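Alp7A (Bacillus subtilis, PDB 5EC0) binds adenine nucleotide and, as an actin-like protein of the bacterial cytoskeleton, probably forms filaments that segregate plasmid DNA. Local coordinates at residues L137-F140 / S141-Q144; C177-E180 / S181-A184; V341-R345 / Y346-I350; T303-K306 / I307-E311. One frame throughout, in Å; residues are numbered along the deposited sequence. Where two conformers were deposited one is given.

Contact 1 of 4, residues L137-F140 / S141-Q144; sequences LDKF and SEMQ
Phe140 and Gln144 meet one turn apart at the start of helix 140-149. The backbone N of Gln144 donates to Phe140 O at 3.0 Å with an N-H...O angle of 165°, the bond expected of the first helical turn. With its CG anti to the carbonyl carbon (chi1 -72°), the Phe140 ring turns away from the helix to meet Phe236 edge-to-face; a large aromatic group suits a place where helix, strand and loop come together. Gln144 folds back beside the same carbonyl, its CG 3.2 Å from Phe140 O, and rests OE1 against Phe140 CB at 3.3 Å. The amide NH2 suits the place because NE2 can satisfy Cys177 O on the neighbouring strand.

Leu137 and Met143 make the apolar part of the contact. In the modelled conformer of Met143, CE comes to 3.7 Å from Leu137 CB, with Leu137 CD2 also close, and the two chains cross obliquely. Met143 also touches Leu133 and Leu134, and Leu137 O is held by Arg233. The arrangement is that of the first turn of an alpha-helix, whose Phe140 and Gln144 lie on Ile179 of strand 166-179.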
loop_
_atom_site.group_PDB
_atom_site.type_symbol
_atom_site.label_atom_id
_atom_site.label_comp_id
_atom_site.label_asym_id
_atom_site.label_seq_id
_atom_site.Cartn_x
_atom_site.Cartn_y
_atom_site.Cartn_z
ATOM N N LEU A 137 -5.927 -20.272 -3.247
ATOM C CA LEU A 137 -7.274 -20.825 -3.231
ATOM C C LEU A 137 -7.787 -21.011 -4.654
ATOM O O LEU A 137 -7.374 -20.283 -5.541
ATOM C CB LEU A 137 -8.204 -19.908 -2.430
ATOM C CG LEU A 137 -9.449 -20.533 -1.792
ATOM C CD1 LEU A 137 -9.053 -21.538 -0.719
ATOM C CD2 LEU A 137 -10.391 -19.468 -1.214
ATOM N N ASP A 138 -8.685 -21.972 -4.876
ATOM C CA ASP A 138 -9.282 -22.174 -6.206
ATOM C C ASP A 138 -10.244 -21.040 -6.627
ATOM O O ASP A 138 -10.458 -20.837 -7.824
ATOM C CB ASP A 138 -10.020 -23.525 -6.275
ATOM C CG ASP A 138 -11.220 -23.585 -5.345
ATOM O OD1 ASP A 138 -11.295 -22.760 -4.401
ATOM O OD2 ASP A 138 -12.084 -24.453 -5.547
ATOM N N LYS A 139 -10.813 -20.315 -5.658
ATOM C CA LYS A 139 -11.740 -19.204 -5.952
ATOM C C LYS A 139 -11.344 -17.889 -5.258
ATOM O O LYS A 139 -11.366 -17.812 -4.037
ATOM C CB LYS A 139 -13.172 -19.564 -5.523
ATOM C CG LYS A 139 -13.714 -20.835 -6.132
ATOM C CD LYS A 139 -15.075 -21.213 -5.568
ATOM C CE LYS A 139 -15.595 -22.488 -6.268
ATOM N NZ LYS A 139 -16.965 -22.926 -5.832
ATOM N N PHE A 140 -11.041 -16.845 -6.024
ATOM C CA PHE A 140 -10.667 -15.565 -5.422
ATOM C C PHE A 140 -11.812 -14.948 -4.634
ATOM O O PHE A 140 -11.611 -14.397 -3.558
ATOM C CB PHE A 140 -10.206 -14.562 -6.486
ATOM C CG PHE A 140 -8.862 -14.876 -7.093
ATOM C CD1 PHE A 140 -8.259 -16.112 -6.902
ATOM C CD2 PHE A 140 -8.197 -13.921 -7.849
ATOM C CE1 PHE A 140 -7.034 -16.392 -7.461
ATOM C CE2 PHE A 140 -6.969 -14.194 -8.409
ATOM C CZ PHE A 140 -6.383 -15.428 -8.219
ATOM N N SER A 141 -13.015 -15.053 -5.187
ATOM C CA SER A 141 -14.164 -14.289 -4.721
ATOM C C SER A 141 -14.508 -14.596 -3.272
ATOM O O SER A 141 -14.895 -13.705 -2.513
ATOM C CB SER A 141 -15.375 -14.566 -5.614
ATOM O OG SER A 141 -15.722 -15.944 -5.572
ATOM N N GLU A 142 -14.359 -15.853 -2.888
ATOM C CA GLU A 142 -14.732 -16.280 -1.539
ATOM C C GLU A 142 -13.743 -15.758 -0.496
ATOM O O GLU A 142 -14.146 -15.377 0.609
ATOM C CB GLU A 142 -14.835 -17.803 -1.460
ATOM C CG GLU A 142 -15.876 -18.367 -2.404
ATOM C CD GLU A 142 -17.216 -17.696 -2.214
ATOM O OE1 GLU A 142 -17.734 -17.708 -1.078
ATOM O OE2 GLU A 142 -17.738 -17.128 -3.199
ATOM N N MET A 143 -12.458 -15.734 -0.828
ATOM C CA MET A 143 -11.476 -15.143 0.076
ATOM C C MET A 143 -11.732 -13.640 0.190
ATOM O O MET A 143 -11.682 -13.074 1.284
ATOM C CB MET A 143 -10.037 -15.408 -0.393
ATOM C CG MET A 143 -8.989 -15.157 0.718
ATOM S SD MET A 143 -7.263 -15.528 0.303
ATOM C CE MET A 143 -7.300 -17.313 0.074
ATOM N N GLN A 144 -12.024 -12.995 -0.937
ATOM C CA GLN A 144 -12.296 -11.548 -0.915
ATOM C C GLN A 144 -13.551 -11.246 -0.072
ATOM O O GLN A 144 -13.592 -10.253 0.653
ATOM C CB GLN A 144 -12.474 -10.990 -2.336
ATOM C CG GLN A 144 -11.294 -11.184 -3.292
ATOM C CD GLN A 144 -11.646 -10.839 -4.752
ATOM O OE1 GLN A 144 -11.563 -11.690 -5.635
ATOM N NE2 GLN A 144 -12.038 -9.585 -5.001
#

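Contact 2 of 4, residues C177-E180 / S181-A184; sequences CRIE and SEVA
The chain leaves strand 166-179 at Ile179 and folds back at once into a turn. Val183 N donates to Ile179 O at 2.9 Å with a C=O...N angle of 178°, closing a loop of helical size, while a weak bond of 2.8 Å joins Glu182 N to Glu180 O. Ser181 makes the reversal with a positive phi of 75°, and its backbone N is held by Asn365 OD1.

Among the side chains, Val183 points back toward the strand. Its CG2, anti to the backbone N, rests 3.8 Å from Arg178 CB, and the two chains cross at about a right angle; a compact branched residue fills this buried corner against Met128 and Leu372. The arginine then bends away to give its NE to Gln126. Glu182 folds at chi2 so that OE1 accepts a short hydrogen bond (2.5 Å) from a water, which in turn accepts from Ile179 N at 3.0 Å and bridges strand end and turn. Glu182 OE2 forms a salt bridge with Arg185 NE. Ser181 OG bonds to Asp212.

The Glu180 side chain lies about 4 Å from the bound magnesium ion. A tight strand-to-helix turn beside the nucleotide is consistent with the interdomain cleft of the actin-like ATPase fold.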
loop_
_atom_site.group_PDB
_atom_site.type_symbol
_atom_site.label_atom_id
_atom_site.label_comp_id
_atom_site.label_asym_id
_atom_site.label_seq_id
_atom_site.Cartn_x
_atom_site.Cartn_y
_atom_site.Cartn_z
ATOM N N CYS A 177 -13.911 -6.106 -0.996
ATOM C CA CYS A 177 -12.489 -6.417 -1.096
ATOM C C CYS A 177 -12.125 -6.708 -2.555
ATOM O O CYS A 177 -12.710 -7.600 -3.162
ATOM C CB CYS A 177 -12.135 -7.603 -0.216
ATOM S SG CYS A 177 -10.392 -7.993 -0.268
ATOM N N ARG A 178 -11.186 -5.935 -3.104
ATOM C CA ARG A 178 -10.755 -6.071 -4.492
ATOM C C ARG A 178 -9.454 -6.873 -4.579
ATOM O O ARG A 178 -8.999 -7.426 -3.589
ATOM C CB ARG A 178 -10.562 -4.690 -5.133
ATOM C CG ARG A 178 -11.735 -3.750 -4.960
ATOM C CD ARG A 178 -13.080 -4.330 -5.465
ATOM N NE ARG A 178 -14.123 -3.342 -5.209
ATOM C CZ ARG A 178 -15.296 -3.281 -5.824
ATOM N NH1 ARG A 178 -15.616 -4.171 -6.746
ATOM N NH2 ARG A 178 -16.151 -2.318 -5.507
ATOM N N ILE A 179 -8.865 -6.936 -5.767
ATOM C CA ILE A 179 -7.607 -7.651 -5.966
ATOM C C ILE A 179 -6.477 -6.659 -6.154
ATOM O O ILE A 179 -6.502 -5.875 -7.121
ATOM C CB ILE A 179 -7.651 -8.593 -7.211
ATOM C CG1 ILE A 179 -8.834 -9.551 -7.118
ATOM C CG2 ILE A 179 -6.340 -9.385 -7.344
ATOM C CD1 ILE A 179 -9.217 -10.173 -8.465
ATOM N N GLU A 180 -5.505 -6.683 -5.242
ATOM C CA GLU A 180 -4.282 -5.878 -5.389
ATOM C C GLU A 180 -3.651 -6.043 -6.774
ATOM O O GLU A 180 -3.752 -7.114 -7.382
ATOM C CB GLU A 180 -3.237 -6.250 -4.328
ATOM C CG GLU A 180 -3.276 -5.402 -3.086
ATOM C CD GLU A 180 -2.202 -5.782 -2.075
ATOM O OE1 GLU A 180 -1.015 -5.870 -2.452
ATOM O OE2 GLU A 180 -2.557 -6.001 -0.901
ATOM N N SER A 181 -3.011 -4.972 -7.248
ATOM C CA SER A 181 -2.306 -4.917 -8.536
ATOM C C SER A 181 -3.273 -4.836 -9.716
ATOM O O SER A 181 -3.137 -3.964 -10.579
ATOM C CB SER A 181 -1.364 -6.121 -8.695
ATOM O OG SER A 181 -0.651 -6.354 -7.494
ATOM N N GLU A 182 -4.241 -5.745 -9.766
ATOM C CA GLU A 182 -5.264 -5.678 -10.802
ATOM C C GLU A 182 -6.106 -4.428 -10.627
ATOM O O GLU A 182 -6.359 -3.732 -11.611
ATOM C CB GLU A 182 -6.152 -6.932 -10.795
ATOM C CG GLU A 182 -7.237 -6.969 -11.883
ATOM C CD GLU A 182 -8.523 -6.259 -11.473
ATOM O OE1 GLU A 182 -8.752 -6.078 -10.259
ATOM O OE2 GLU A 182 -9.309 -5.873 -12.362
ATOM N N VAL A 183 -6.534 -4.129 -9.394
ATOM C CA VAL A 183 -7.462 -3.006 -9.169
ATOM C C VAL A 183 -6.841 -1.649 -9.547
ATOM O O VAL A 183 -7.548 -0.680 -9.833
ATOM C CB VAL A 183 -7.963 -2.943 -7.678
ATOM C CG1 VAL A 183 -6.873 -2.439 -6.739
ATOM C CG2 VAL A 183 -9.197 -2.055 -7.558
ATOM N N ALA A 184 -5.516 -1.589 -9.565
ATOM C CA ALA A 184 -4.821 -0.361 -9.897
ATOM C C ALA A 184 -5.137 0.115 -11.311
ATOM O O ALA A 184 -4.910 1.278 -11.635
ATOM C CB ALA A 184 -3.315 -0.541 -9.732
HETATM O O HOH W 1 -10.342 -6.090 -8.293
#

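Contact 3 of 4, residues V341-R345 / Y346-I350; sequences VTEER and YGRDI
Thr342 opens the contact through its carbonyl, which accepts from Tyr346 N at 2.8 Å in the last regular turn of helix 335-346. Its CB lies 4.0 Å from Tyr346 CD2, near the root of the ring. The hydroxyl is satisfied by Ile338 O and Ser351 OG, so threonine can be buried here.

Glu343 comes next. Its carbonyl receives Gly347 N at 3.0 Å, but the N-H...O angle is only 131° and the donor stands above the carbonyl plane, a sign that the helix is ending. The extended side chain runs past the start of the following helix: CG packs 3.7 Å from Arg348 CA, and OE1 reaches the CG methylene of that arginine. The opposite charges do not meet, and Arg348 NE pairs instead with Glu352.

Arg345 follows, lying along its neighbour Tyr346. Its CB sits over the centre of the ring, 4.0 Å from the centroid and 7° off the normal, in a CH-pi contact. Beyond it the chain, extended from CG to NE, runs alongside and brings the guanidinium edge near Tyr346 OH, with the two flat groups nearly perpendicular. The polar partner of Arg345 NE is Glu311, in a salt bridge. Arginine suits the place because its CB lies over the ring face while its far end still meets a carboxylate.

Gly347, with phi 91°, adopts a conformation in which a side chain would collide with the carbonyl oxygen of the residue before. It is the first residue past helix 335-346 with positive phi, a C' glycine, and occupies the N-cap position of helix 348-354, the mark of a glycine-broken helix-to-helix junction.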
loop_
_atom_site.group_PDB
_atom_site.type_symbol
_atom_site.label_atom_id
_atom_site.label_comp_id
_atom_site.label_asym_id
_atom_site.label_seq_id
_atom_site.Cartn_x
_atom_site.Cartn_y
_atom_site.Cartn_z
ATOM N N VAL A 341 17.784 0.433 -18.149
ATOM C CA VAL A 341 17.866 -0.982 -18.462
ATOM C C VAL A 341 17.043 -1.333 -19.705
ATOM O O VAL A 341 17.516 -2.085 -20.567
ATOM C CB VAL A 341 17.412 -1.860 -17.263
ATOM C CG1 VAL A 341 17.006 -3.253 -17.730
ATOM C CG2 VAL A 341 18.526 -1.938 -16.194
ATOM N N THR A 342 15.831 -0.789 -19.819
ATOM C CA THR A 342 14.985 -1.152 -20.953
ATOM C C THR A 342 15.559 -0.576 -22.249
ATOM O O THR A 342 15.441 -1.181 -23.318
ATOM C CB THR A 342 13.511 -0.707 -20.754
ATOM O OG1 THR A 342 13.444 0.689 -20.453
ATOM C CG2 THR A 342 12.896 -1.484 -19.613
ATOM N N GLU A 343 16.223 0.570 -22.148
ATOM C CA GLU A 343 16.857 1.149 -23.314
ATOM C C GLU A 343 18.033 0.302 -23.779
ATOM O O GLU A 343 18.232 0.137 -24.980
ATOM C CB GLU A 343 17.320 2.571 -23.039
ATOM C CG GLU A 343 17.813 3.244 -24.308
ATOM C CD GLU A 343 18.415 4.600 -24.060
ATOM O OE1 GLU A 343 17.670 5.508 -23.640
ATOM O OE2 GLU A 343 19.632 4.759 -24.299
ATOM N N GLU A 344 18.807 -0.239 -22.837
ATOM C CA GLU A 344 19.950 -1.102 -23.183
ATOM C C GLU A 344 19.486 -2.404 -23.816
ATOM O O GLU A 344 20.156 -2.972 -24.669
ATOM C CB GLU A 344 20.801 -1.437 -21.950
ATOM C CG GLU A 344 21.654 -0.308 -21.395
ATOM C CD GLU A 344 22.422 -0.733 -20.144
ATOM O OE1 GLU A 344 22.024 -1.741 -19.515
ATOM O OE2 GLU A 344 23.425 -0.073 -19.797
ATOM N N ARG A 345 18.323 -2.866 -23.378
ATOM C CA ARG A 345 17.852 -4.196 -23.695
ATOM C C ARG A 345 16.990 -4.220 -24.955
ATOM O O ARG A 345 17.027 -5.184 -25.714
ATOM C CB ARG A 345 17.074 -4.744 -22.494
ATOM C CG ARG A 345 17.128 -6.241 -22.316
ATOM C CD ARG A 345 16.461 -6.645 -21.006
ATOM N NE ARG A 345 15.944 -8.009 -21.056
ATOM C CZ ARG A 345 16.680 -9.091 -20.830
ATOM N NH1 ARG A 345 17.973 -8.966 -20.546
ATOM N NH2 ARG A 345 16.130 -10.294 -20.897
ATOM N N TYR A 346 16.217 -3.161 -25.183
ATOM C CA TYR A 346 15.262 -3.155 -26.291
ATOM C C TYR A 346 15.449 -1.988 -27.263
ATOM O O TYR A 346 14.757 -1.901 -28.286
ATOM C CB TYR A 346 13.826 -3.130 -25.756
ATOM C CG TYR A 346 13.518 -4.156 -24.679
ATOM C CD1 TYR A 346 13.554 -5.520 -24.959
ATOM C CD2 TYR A 346 13.169 -3.758 -23.388
ATOM C CE1 TYR A 346 13.266 -6.464 -23.980
ATOM C CE2 TYR A 346 12.871 -4.690 -22.403
ATOM C CZ TYR A 346 12.923 -6.045 -22.703
ATOM O OH TYR A 346 12.631 -6.981 -21.728
ATOM N N GLY A 347 16.368 -1.083 -26.945
ATOM C CA GLY A 347 16.514 0.132 -27.728
ATOM C C GLY A 347 15.662 1.259 -27.170
ATOM O O GLY A 347 14.739 1.019 -26.392
ATOM N N ARG A 348 15.970 2.492 -27.566
ATOM C CA ARG A 348 15.307 3.667 -27.001
ATOM C C ARG A 348 13.816 3.744 -27.335
ATOM O O ARG A 348 12.993 4.055 -26.469
ATOM C CB ARG A 348 16.008 4.942 -27.472
ATOM C CG ARG A 348 15.476 6.217 -26.835
ATOM C CD ARG A 348 14.887 7.131 -27.897
ATOM N NE ARG A 348 14.328 8.364 -27.345
ATOM C CZ ARG A 348 14.028 9.442 -28.070
ATOM N NH1 ARG A 348 13.522 10.515 -27.480
ATOM N NH2 ARG A 348 14.240 9.452 -29.383
ATOM N N ASP A 349 13.471 3.460 -28.583
ATOM C CA ASP A 349 12.087 3.568 -29.044
ATOM C C ASP A 349 11.121 2.679 -28.250
ATOM O O ASP A 349 10.071 3.139 -27.790
ATOM C CB ASP A 349 12.003 3.237 -30.538
ATOM C CG ASP A 349 12.696 4.276 -31.399
ATOM O OD1 ASP A 349 12.752 5.443 -30.965
ATOM O OD2 ASP A 349 13.174 3.933 -32.507
ATOM N N ILE A 350 11.483 1.413 -28.081
ATOM C CA ILE A 350 10.645 0.485 -27.335
ATOM C C ILE A 350 10.658 0.811 -25.835
ATOM O O ILE A 350 9.650 0.640 -25.143
ATOM C CB ILE A 350 11.096 -0.962 -27.569
ATOM C CG1 ILE A 350 10.857 -1.337 -29.031
ATOM C CG2 ILE A 350 10.351 -1.920 -26.637
ATOM C CD1 ILE A 350 11.353 -2.704 -29.373
#

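Contact 4 of 4, residues T303-K306 / I307-E311; sequences TEIK and IAQAE
The flat amide of Gln309 is approached by Lys306 NZ, which donates to Gln309 OE1 at 2.9 Å. The ammonium stands above the amide plane, 42° out of it, rather than on a lone pair. At the amide's nitrogen end, NE2 lies 3.9 Å from the Ile305 methyl CG2, so the group is bordered by a charged chain and an apolar branch of the preceding turn.

Lysine suits the place by its flexibility. Bent at chi2 and again at chi3 (95°), its chain curls back beside Gln309, and its buried NZ is also salt-bridged to Asp218. Two oxygen partners thus grip the charge and probably help to keep it protonated.

Further round the helix, Thr303 and Ile307 lie side by side, CG2 to CG1 at 4.1 Å. Ile307 CG1 also covers Thr303 O at 3.3 Å. Ala308 and Ala310 add only methyls, which lie against the carbonyls of the turn before.

Beneath the side chains run i to i+4 bonds, from Ile307 N to Thr303 O (2.8 Å) through Ala310 N to Lys306 O (2.9 Å). This is a regular alpha-helix with an i, i+3 lysine-glutamine pair, joined to helix 335-346 through the beta-branched Thr303 and Ile307 and to Asp218 of strand 218-223 through Lys306.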
loop_
_atom_site.group_PDB
_atom_site.type_symbol
_atom_site.label_atom_id
_atom_site.label_comp_id
_atom_site.label_asym_id
_atom_site.label_seq_id
_atom_site.Cartn_x
_atom_site.Cartn_y
_atom_site.Cartn_z
ATOM N N THR A 303 16.942 -4.142 -10.934
ATOM C CA THR A 303 16.028 -3.811 -12.025
ATOM C C THR A 303 16.194 -4.783 -13.203
ATOM O O THR A 303 15.212 -5.208 -13.821
ATOM C CB THR A 303 16.244 -2.350 -12.486
ATOM O OG1 THR A 303 15.986 -1.466 -11.388
ATOM C CG2 THR A 303 15.318 -1.984 -13.643
ATOM N N GLU A 304 17.437 -5.156 -13.498
ATOM C CA GLU A 304 17.702 -6.112 -14.564
ATOM C C GLU A 304 17.014 -7.449 -14.255
ATOM O O GLU A 304 16.426 -8.073 -15.135
ATOM C CB GLU A 304 19.217 -6.276 -14.780
ATOM C CG GLU A 304 19.720 -5.440 -15.975
ATOM C CD GLU A 304 21.197 -5.092 -15.916
ATOM O OE1 GLU A 304 21.839 -5.354 -14.881
ATOM O OE2 GLU A 304 21.720 -4.549 -16.913
ATOM N N ILE A 305 17.046 -7.863 -12.997
ATOM C CA ILE A 305 16.297 -9.040 -12.582
ATOM C C ILE A 305 14.776 -8.815 -12.753
ATOM O O ILE A 305 14.069 -9.704 -13.214
ATOM C CB ILE A 305 16.638 -9.419 -11.121
ATOM C CG1 ILE A 305 18.108 -9.857 -11.017
ATOM C CG2 ILE A 305 15.756 -10.549 -10.633
ATOM C CD1 ILE A 305 18.700 -9.671 -9.633
ATOM N N LYS A 306 14.275 -7.628 -12.416
ATOM C CA LYS A 306 12.837 -7.372 -12.534
ATOM C C LYS A 306 12.367 -7.370 -13.991
ATOM O O LYS A 306 11.367 -8.009 -14.326
ATOM C CB LYS A 306 12.450 -6.045 -11.864
ATOM C CG LYS A 306 12.738 -5.931 -10.369
ATOM C CD LYS A 306 12.009 -6.973 -9.518
ATOM C CE LYS A 306 12.884 -8.189 -9.246
ATOM N NZ LYS A 306 12.160 -9.236 -8.483
ATOM N N ILE A 307 13.088 -6.667 -14.860
ATOM C CA ILE A 307 12.685 -6.580 -16.256
ATOM C C ILE A 307 12.625 -7.977 -16.858
ATOM O O ILE A 307 11.677 -8.311 -17.564
ATOM C CB ILE A 307 13.639 -5.696 -17.086
ATOM C CG1 ILE A 307 13.630 -4.265 -16.567
ATOM C CG2 ILE A 307 13.220 -5.684 -18.551
ATOM C CD1 ILE A 307 12.237 -3.653 -16.497
ATOM N N ALA A 308 13.627 -8.797 -16.545
ATOM C CA ALA A 308 13.714 -10.159 -17.070
ATOM C C ALA A 308 12.592 -11.041 -16.531
ATOM O O ALA A 308 12.057 -11.870 -17.261
ATOM C CB ALA A 308 15.077 -10.776 -16.743
ATOM N N GLN A 309 12.242 -10.864 -15.258
ATOM C CA GLN A 309 11.125 -11.596 -14.672
ATOM C C GLN A 309 9.823 -11.264 -15.400
ATOM O O GLN A 309 9.074 -12.157 -15.786
ATOM C CB GLN A 309 10.974 -11.275 -13.182
ATOM C CG GLN A 309 11.784 -12.142 -12.228
ATOM C CD GLN A 309 11.585 -11.734 -10.760
ATOM O OE1 GLN A 309 10.763 -10.859 -10.439
ATOM N NE2 GLN A 309 12.339 -12.368 -9.865
ATOM N N ALA A 310 9.565 -9.972 -15.588
ATOM C CA ALA A 310 8.329 -9.512 -16.205
ATOM C C ALA A 310 8.227 -10.000 -17.637
ATOM O O ALA A 310 7.169 -10.454 -18.084
ATOM C CB ALA A 310 8.245 -7.995 -16.162
ATOM N N GLU A 311 9.341 -9.901 -18.352
ATOM C CA GLU A 311 9.425 -10.371 -19.724
ATOM C C GLU A 311 9.092 -11.864 -19.800
ATOM O O GLU A 311 8.403 -12.308 -20.718
ATOM C CB GLU A 311 10.825 -10.093 -20.292
ATOM C CG GLU A 311 10.995 -10.435 -21.776
ATOM C CD GLU A 311 12.370 -10.060 -22.309
ATOM O OE1 GLU A 311 12.966 -9.094 -21.782
ATOM O OE2 GLU A 311 12.852 -10.726 -23.252
#

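Overall arrangement
All four contacts are local and follow one another along the chain without nesting or crossing: contact 1, contact 2, contact 4, then contact 3. Contact 1 closes the first turn of helix 140-149, and contact 2 the turn after strand 166-179. These two touch, and the glutamine amide and phenylalanine ring of contact 1 tie helix 140-149 to strand 166-179. Contact 4, within helix 292-313, and contact 3, where helix 335-346 ends, form a second pair, in which a salt bridge and apolar packing join the two helices. The pairs stand well apart, with about 12 Å between the nearest atoms of contacts 2 and 4.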